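Sphingomyelinase C (Streptomyces griseocarneus, PDB 7CNE) belongs to the endonuclease/exonuclease/phosphatase family and has the DNase I-like fold, in which two mixed beta sheets pack face to face. Local coordinates at residues Gln74-Gly79 with Val111-Val116; Val104-Pro109 with Val135-Gly140. One frame throughout, in Å; residues are numbered along the deposited sequence.

Contact 1: Gln74-Gly79 with Val111-Val116; sequences QTPVVG and VRKEQV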
loop_
_atom_site.group_PDB
_atom_site.type_symbol
_atom_site.label_atom_id
_atom_site.label_comp_id
_atom_site.label_asym_id
_atom_site.label_seq_id
_atom_site.Cartn_x
_atom_site.Cartn_y
_atom_site.Cartn_z
ATOM N N GLN A 74 7.568 -0.645 -13.483
ATOM C CA GLN A 74 6.328 -0.409 -12.758
ATOM C C GLN A 74 5.256 -1.410 -13.168
ATOM O O GLN A 74 5.230 -1.895 -14.304
ATOM C CB GLN A 74 5.826 1.026 -12.985
ATOM C CG GLN A 74 6.895 2.114 -12.851
ATOM C CD GLN A 74 6.309 3.506 -13.007
ATOM O OE1 GLN A 74 5.149 3.647 -13.381
ATOM N NE2 GLN A 74 7.093 4.538 -12.689
ATOM N N THR A 75 4.346 -1.707 -12.219
ATOM C CA THR A 75 3.148 -2.463 -12.545
ATOM C C THR A 75 2.027 -1.517 -12.935
ATOM O O THR A 75 2.052 -0.334 -12.587
ATOM C CB THR A 75 2.701 -3.296 -11.347
ATOM O OG1 THR A 75 2.093 -2.434 -10.369
ATOM C CG2 THR A 75 3.879 -4.030 -10.737
ATOM N N PRO A 76 1.001 -2.013 -13.624
ATOM C CA PRO A 76 -0.261 -1.268 -13.689
ATOM C C PRO A 76 -0.855 -1.101 -12.293
ATOM O O PRO A 76 -0.380 -1.658 -11.296
ATOM C CB PRO A 76 -1.160 -2.139 -14.580
ATOM C CG PRO A 76 -0.221 -3.082 -15.300
ATOM C CD PRO A 76 0.920 -3.302 -14.337
ATOM N N VAL A 77 -1.914 -0.301 -12.220
ATOM C CA VAL A 77 -2.722 -0.268 -11.010
ATOM C C VAL A 77 -3.546 -1.546 -10.946
ATOM O O VAL A 77 -4.225 -1.904 -11.915
ATOM C CB VAL A 77 -3.618 0.980 -10.983
ATOM C CG1 VAL A 77 -4.488 0.977 -9.726
ATOM C CG2 VAL A 77 -2.771 2.248 -11.048
ATOM N N VAL A 78 -3.469 -2.251 -9.813
ATOM C CA VAL A 78 -4.161 -3.527 -9.663
ATOM C C VAL A 78 -5.650 -3.339 -9.917
ATOM O O VAL A 78 -6.275 -2.414 -9.382
ATOM C CB VAL A 78 -3.928 -4.105 -8.261
ATOM C CG1 VAL A 78 -4.968 -5.190 -7.945
ATOM C CG2 VAL A 78 -2.507 -4.647 -8.120
ATOM N N GLY A 79 -6.218 -4.210 -10.745
ATOM C CA GLY A 79 -7.650 -4.275 -10.925
ATOM C C GLY A 79 -8.226 -3.393 -12.014
ATOM O O GLY A 79 -9.444 -3.414 -12.202
ATOM N N VAL A 111 11.196 -8.870 -13.223
ATOM C CA VAL A 111 11.293 -10.133 -13.947
ATOM C C VAL A 111 9.906 -10.696 -14.223
ATOM O O VAL A 111 9.667 -11.307 -15.269
ATOM C CB VAL A 111 12.165 -11.125 -13.145
ATOM C CG1 VAL A 111 12.165 -12.507 -13.780
ATOM C CG2 VAL A 111 13.597 -10.588 -13.002
ATOM N N ARG A 112 8.978 -10.506 -13.288
ATOM C CA ARG A 112 7.614 -10.985 -13.439
ATOM C C ARG A 112 6.697 -10.085 -12.627
ATOM O O ARG A 112 7.084 -9.614 -11.555
ATOM C CB ARG A 112 7.466 -12.439 -12.970
ATOM C CG ARG A 112 6.038 -12.971 -13.108
ATOM C CD ARG A 112 5.998 -14.469 -13.202
ATOM N NE ARG A 112 4.645 -14.974 -13.447
ATOM C CZ ARG A 112 4.193 -15.356 -14.637
ATOM N NH1 ARG A 112 4.982 -15.290 -15.695
ATOM N NH2 ARG A 112 2.953 -15.809 -14.758
ATOM N N LYS A 113 5.483 -9.849 -13.137
ATOM C CA LYS A 113 4.475 -9.101 -12.396
ATOM C C LYS A 113 3.106 -9.730 -12.627
ATOM O O LYS A 113 2.724 -10.010 -13.769
ATOM C CB LYS A 113 4.474 -7.615 -12.790
ATOM C CG LYS A 113 4.462 -7.332 -14.291
ATOM C CD LYS A 113 4.500 -5.824 -14.549
ATOM C CE LYS A 113 4.565 -5.514 -16.039
ATOM N NZ LYS A 113 5.928 -5.826 -16.572
ATOM N N GLU A 114 2.387 -9.991 -11.538
ATOM C CA GLU A 114 1.022 -10.499 -11.620
ATOM C C GLU A 114 0.147 -9.752 -10.632
ATOM O O GLU A 114 0.633 -9.119 -9.689
ATOM C CB GLU A 114 0.906 -11.999 -11.289
ATOM C CG GLU A 114 2.056 -12.864 -11.711
ATOM C CD GLU A 114 1.850 -14.314 -11.312
ATOM O OE1 GLU A 114 0.764 -14.646 -10.775
ATOM O OE2 GLU A 114 2.774 -15.119 -11.552
ATOM N N GLN A 115 -1.162 -9.871 -10.833
ATOM C CA GLN A 115 -2.128 -9.342 -9.894
ATOM C C GLN A 115 -3.069 -10.468 -9.492
ATOM O O GLN A 115 -3.313 -11.404 -10.259
ATOM C CB GLN A 115 -2.915 -8.156 -10.496
ATOM C CG GLN A 115 -3.823 -8.547 -11.644
ATOM C CD GLN A 115 -4.672 -7.398 -12.140
ATOM O OE1 GLN A 115 -4.783 -6.359 -11.486
ATOM N NE2 GLN A 115 -5.282 -7.580 -13.304
ATOM N N VAL A 116 -3.580 -10.377 -8.275
ATOM C CA VAL A 116 -4.574 -11.312 -7.767
ATOM C C VAL A 116 -5.616 -10.480 -7.037
ATOM O O VAL A 116 -5.270 -9.689 -6.154
ATOM C CB VAL A 116 -3.949 -12.371 -6.833
ATOM C CG1 VAL A 116 -5.009 -13.331 -6.299
ATOM C CG2 VAL A 116 -2.801 -13.137 -7.538
HETATM O O HOH W 1 7.631 -3.944 -15.664
#

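Contact 2: Val104-Pro109 with Val135-Gly140; sequences VLSKWP and VVLNVG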
loop_
_atom_site.group_PDB
_atom_site.type_symbol
_atom_site.label_atom_id
_atom_site.label_comp_id
_atom_site.label_asym_id
_atom_site.label_seq_id
_atom_site.Cartn_x
_atom_site.Cartn_y
_atom_site.Cartn_z
ATOM N N VAL A 104 3.074 -0.919 -7.921
ATOM C CA VAL A 104 4.428 -1.123 -7.413
ATOM C C VAL A 104 5.406 -0.525 -8.410
ATOM O O VAL A 104 5.351 -0.849 -9.602
ATOM C CB VAL A 104 4.756 -2.616 -7.193
ATOM C CG1 VAL A 104 6.199 -2.776 -6.704
ATOM C CG2 VAL A 104 3.767 -3.259 -6.218
ATOM N N LEU A 105 6.314 0.321 -7.909
ATOM C CA LEU A 105 7.342 0.990 -8.698
ATOM C C LEU A 105 8.711 0.553 -8.193
ATOM O O LEU A 105 8.918 0.391 -6.981
ATOM C CB LEU A 105 7.225 2.529 -8.596
ATOM C CG LEU A 105 5.816 3.119 -8.428
ATOM C CD1 LEU A 105 5.840 4.652 -8.184
ATOM C CD2 LEU A 105 4.937 2.786 -9.624
ATOM N N SER A 106 9.655 0.388 -9.110
ATOM C CA SER A 106 10.920 -0.226 -8.747
ATOM C C SER A 106 12.067 0.407 -9.514
ATOM O O SER A 106 11.970 0.617 -10.726
ATOM C CB SER A 106 10.874 -1.735 -9.022
ATOM O OG SER A 106 12.114 -2.335 -8.727
ATOM N N LYS A 107 13.147 0.697 -8.789
ATOM C CA LYS A 107 14.423 1.060 -9.393
ATOM C C LYS A 107 15.037 -0.111 -10.158
ATOM O O LYS A 107 15.781 0.097 -11.126
ATOM C CB LYS A 107 15.355 1.559 -8.278
ATOM C CG LYS A 107 16.810 1.678 -8.640
ATOM C CD LYS A 107 17.615 2.196 -7.461
ATOM C CE LYS A 107 19.069 2.356 -7.855
ATOM N NZ LYS A 107 19.856 2.855 -6.706
ATOM N N TRP A 108 14.720 -1.342 -9.760
ATOM C CA TRP A 108 15.297 -2.597 -10.219
ATOM C C TRP A 108 14.377 -3.299 -11.211
ATOM O O TRP A 108 13.154 -3.248 -11.062
ATOM C CB TRP A 108 15.570 -3.509 -9.019
ATOM C CG TRP A 108 16.443 -2.794 -8.024
ATOM C CD1 TRP A 108 16.040 -2.078 -6.928
ATOM C CD2 TRP A 108 17.866 -2.689 -8.069
ATOM N NE1 TRP A 108 17.138 -1.533 -6.287
ATOM C CE2 TRP A 108 18.267 -1.902 -6.966
ATOM C CE3 TRP A 108 18.848 -3.188 -8.934
ATOM C CZ2 TRP A 108 19.610 -1.610 -6.705
ATOM C CZ3 TRP A 108 20.182 -2.894 -8.668
ATOM C CH2 TRP A 108 20.546 -2.114 -7.566
ATOM N N PRO A 109 14.967 -3.939 -12.224
ATOM C CA PRO A 109 14.168 -4.571 -13.283
ATOM C C PRO A 109 13.156 -5.565 -12.735
ATOM O O PRO A 109 13.449 -6.353 -11.830
ATOM C CB PRO A 109 15.220 -5.278 -14.146
ATOM C CG PRO A 109 16.471 -4.460 -13.933
ATOM C CD PRO A 109 16.416 -4.060 -12.476
ATOM N N VAL A 135 5.442 -8.996 -7.575
ATOM C CA VAL A 135 6.543 -8.683 -8.475
ATOM C C VAL A 135 7.784 -9.446 -8.043
ATOM O O VAL A 135 8.047 -9.610 -6.847
ATOM C CB VAL A 135 6.841 -7.169 -8.562
ATOM C CG1 VAL A 135 5.607 -6.436 -8.991
ATOM C CG2 VAL A 135 7.373 -6.621 -7.249
ATOM N N VAL A 136 8.525 -9.937 -9.032
ATOM C CA VAL A 136 9.848 -10.513 -8.841
ATOM C C VAL A 136 10.834 -9.519 -9.424
ATOM O O VAL A 136 10.760 -9.200 -10.615
ATOM C CB VAL A 136 9.994 -11.881 -9.525
ATOM C CG1 VAL A 136 11.416 -12.416 -9.311
ATOM C CG2 VAL A 136 8.962 -12.861 -8.994
ATOM N N LEU A 137 11.733 -9.013 -8.587
ATOM C CA LEU A 137 12.752 -8.068 -9.019
ATOM C C LEU A 137 14.104 -8.753 -9.142
ATOM O O LEU A 137 14.428 -9.662 -8.375
ATOM C CB LEU A 137 12.866 -6.906 -8.035
ATOM C CG LEU A 137 11.526 -6.288 -7.614
ATOM C CD1 LEU A 137 11.755 -5.288 -6.502
ATOM C CD2 LEU A 137 10.811 -5.635 -8.808
ATOM N N ASN A 138 14.903 -8.283 -10.103
ATOM C CA ASN A 138 16.292 -8.702 -10.251
ATOM C C ASN A 138 17.192 -7.629 -9.642
ATOM O O ASN A 138 17.253 -6.502 -10.146
ATOM C CB ASN A 138 16.640 -8.939 -11.717
ATOM C CG ASN A 138 17.901 -9.741 -11.866
ATOM O OD1 ASN A 138 19.013 -9.195 -11.843
ATOM N ND2 ASN A 138 17.745 -11.051 -11.966
ATOM N N VAL A 139 17.873 -7.980 -8.547
ATOM C CA VAL A 139 18.645 -7.053 -7.719
ATOM C C VAL A 139 19.927 -7.759 -7.312
ATOM O O VAL A 139 19.866 -8.812 -6.676
ATOM C CB VAL A 139 17.904 -6.630 -6.433
ATOM C CG1 VAL A 139 18.471 -5.313 -5.892
ATOM C CG2 VAL A 139 16.404 -6.585 -6.611
ATOM N N GLY A 140 21.079 -7.168 -7.635
ATOM C CA GLY A 140 22.356 -7.674 -7.149
ATOM C C GLY A 140 22.596 -9.150 -7.404
ATOM O O GLY A 140 23.004 -9.888 -6.499
#

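Contact 1: Gln74-Gly79 with Val111-Val116
Lys113 and Gln115, alternate residues of strand 110-117, both reach from the same side of the strand to residues 74-79, the end of strand 73-74 and the loop after it, and grip them in different ways. Lys113 illustrates contact through the shaft of a long side chain. Its CB lies 4.2 Å from Thr75 CG2. With CG held between the backbone N and the carbonyl carbon (chi1 49°), the chain then runs straight until CD passes Thr75 CA at 4.1 Å and Gln74 O at 4.0 Å. CE stays close to the same carbonyl oxygen, and a bend at the last torsion takes NZ to a water 2.7 Å from it. Gln115 works through its tip. Its OE1 accepts a bond of 2.7 Å from Gly79 N, the donor lying in the carbonyl plane, and also sits 3.7 Å from Val78 CG1. NE2 is bonded to Ser81 O, further along the loop, and to Thr88 OG1, which fixes which way round the amide is turned. The loop, leaving edge strand 73-74 of one sheet, thus lies over strand 110-117 of the other, with Trp85 touching Thr75, Pro76 and Gln115. The chemistry is divided: methylenes and a lysine nitrogen that reaches Gln74 O through a water, by a weak bond, then a buried amide joining two points of the loop and strand 87-90 to strand 110-117.

Contact 2: Val104-Pro109 with Val135-Gly140
The indole of Trp108 lies against Val139, whose CG1 stands over the centre of the six-membered ring, 3.6 Å from its centroid and 16° off the ring normal, a clear CH-pi contact. The first torsion of Val139 (chi1 -159°) sends CG1 over the ring while CG2 rests against Trp108 CB and CG; Lys107 CG lies over the opposite face, nearer the rim, and the indole NE1 is bonded to Asp47 OD1, just before strand 48-54. One residue on, Pro109 O accepts a nearly straight bond from Asn138 N at 3.0 Å and also receives the CA-H of Leu137. Inward, Leu137 CD2 packs 3.5 Å from Ser106 OG, a hydroxyl that donates to Trp108 O at 2.7 Å and so closes the turn after the strand. The closest packing is thus at the partly exposed Trp108 end, beyond which Gly140 runs out to the surface; the buried end is looser, Val104 CG1 and Val135 CG2 meeting as a single methyl pair 4.1 Å apart. Strand 103-106 belongs to one sheet of the sandwich and strand 131-139 to the other, with Val48 of strand 48-54 touching both Val104 and Leu137, and strand 142-150 flanking Val135 and Val139.

From the N terminus the chain runs out of strand 73-74 into a loop, passes strands 87-90 and 103-106, and reaches strand 110-117, where contact 1 closes the first loop. By then segment 104-109 has already gone by; contact 2 closes the second loop when strand 131-139 returns to it, so the segments alternate and the contacts cross rather than nest. Strands 110-117 and 131-139 are sheet neighbours, and they join the contacts directly: Val111 and Arg112 both pair with Val136 in a classic beta bulge, while Thr75 CG2 packs 3.4 Å from Val135 CG1. Together the contacts bring the ends of strands 73-74 and 103-106, and the chain just after them, against the other sheet.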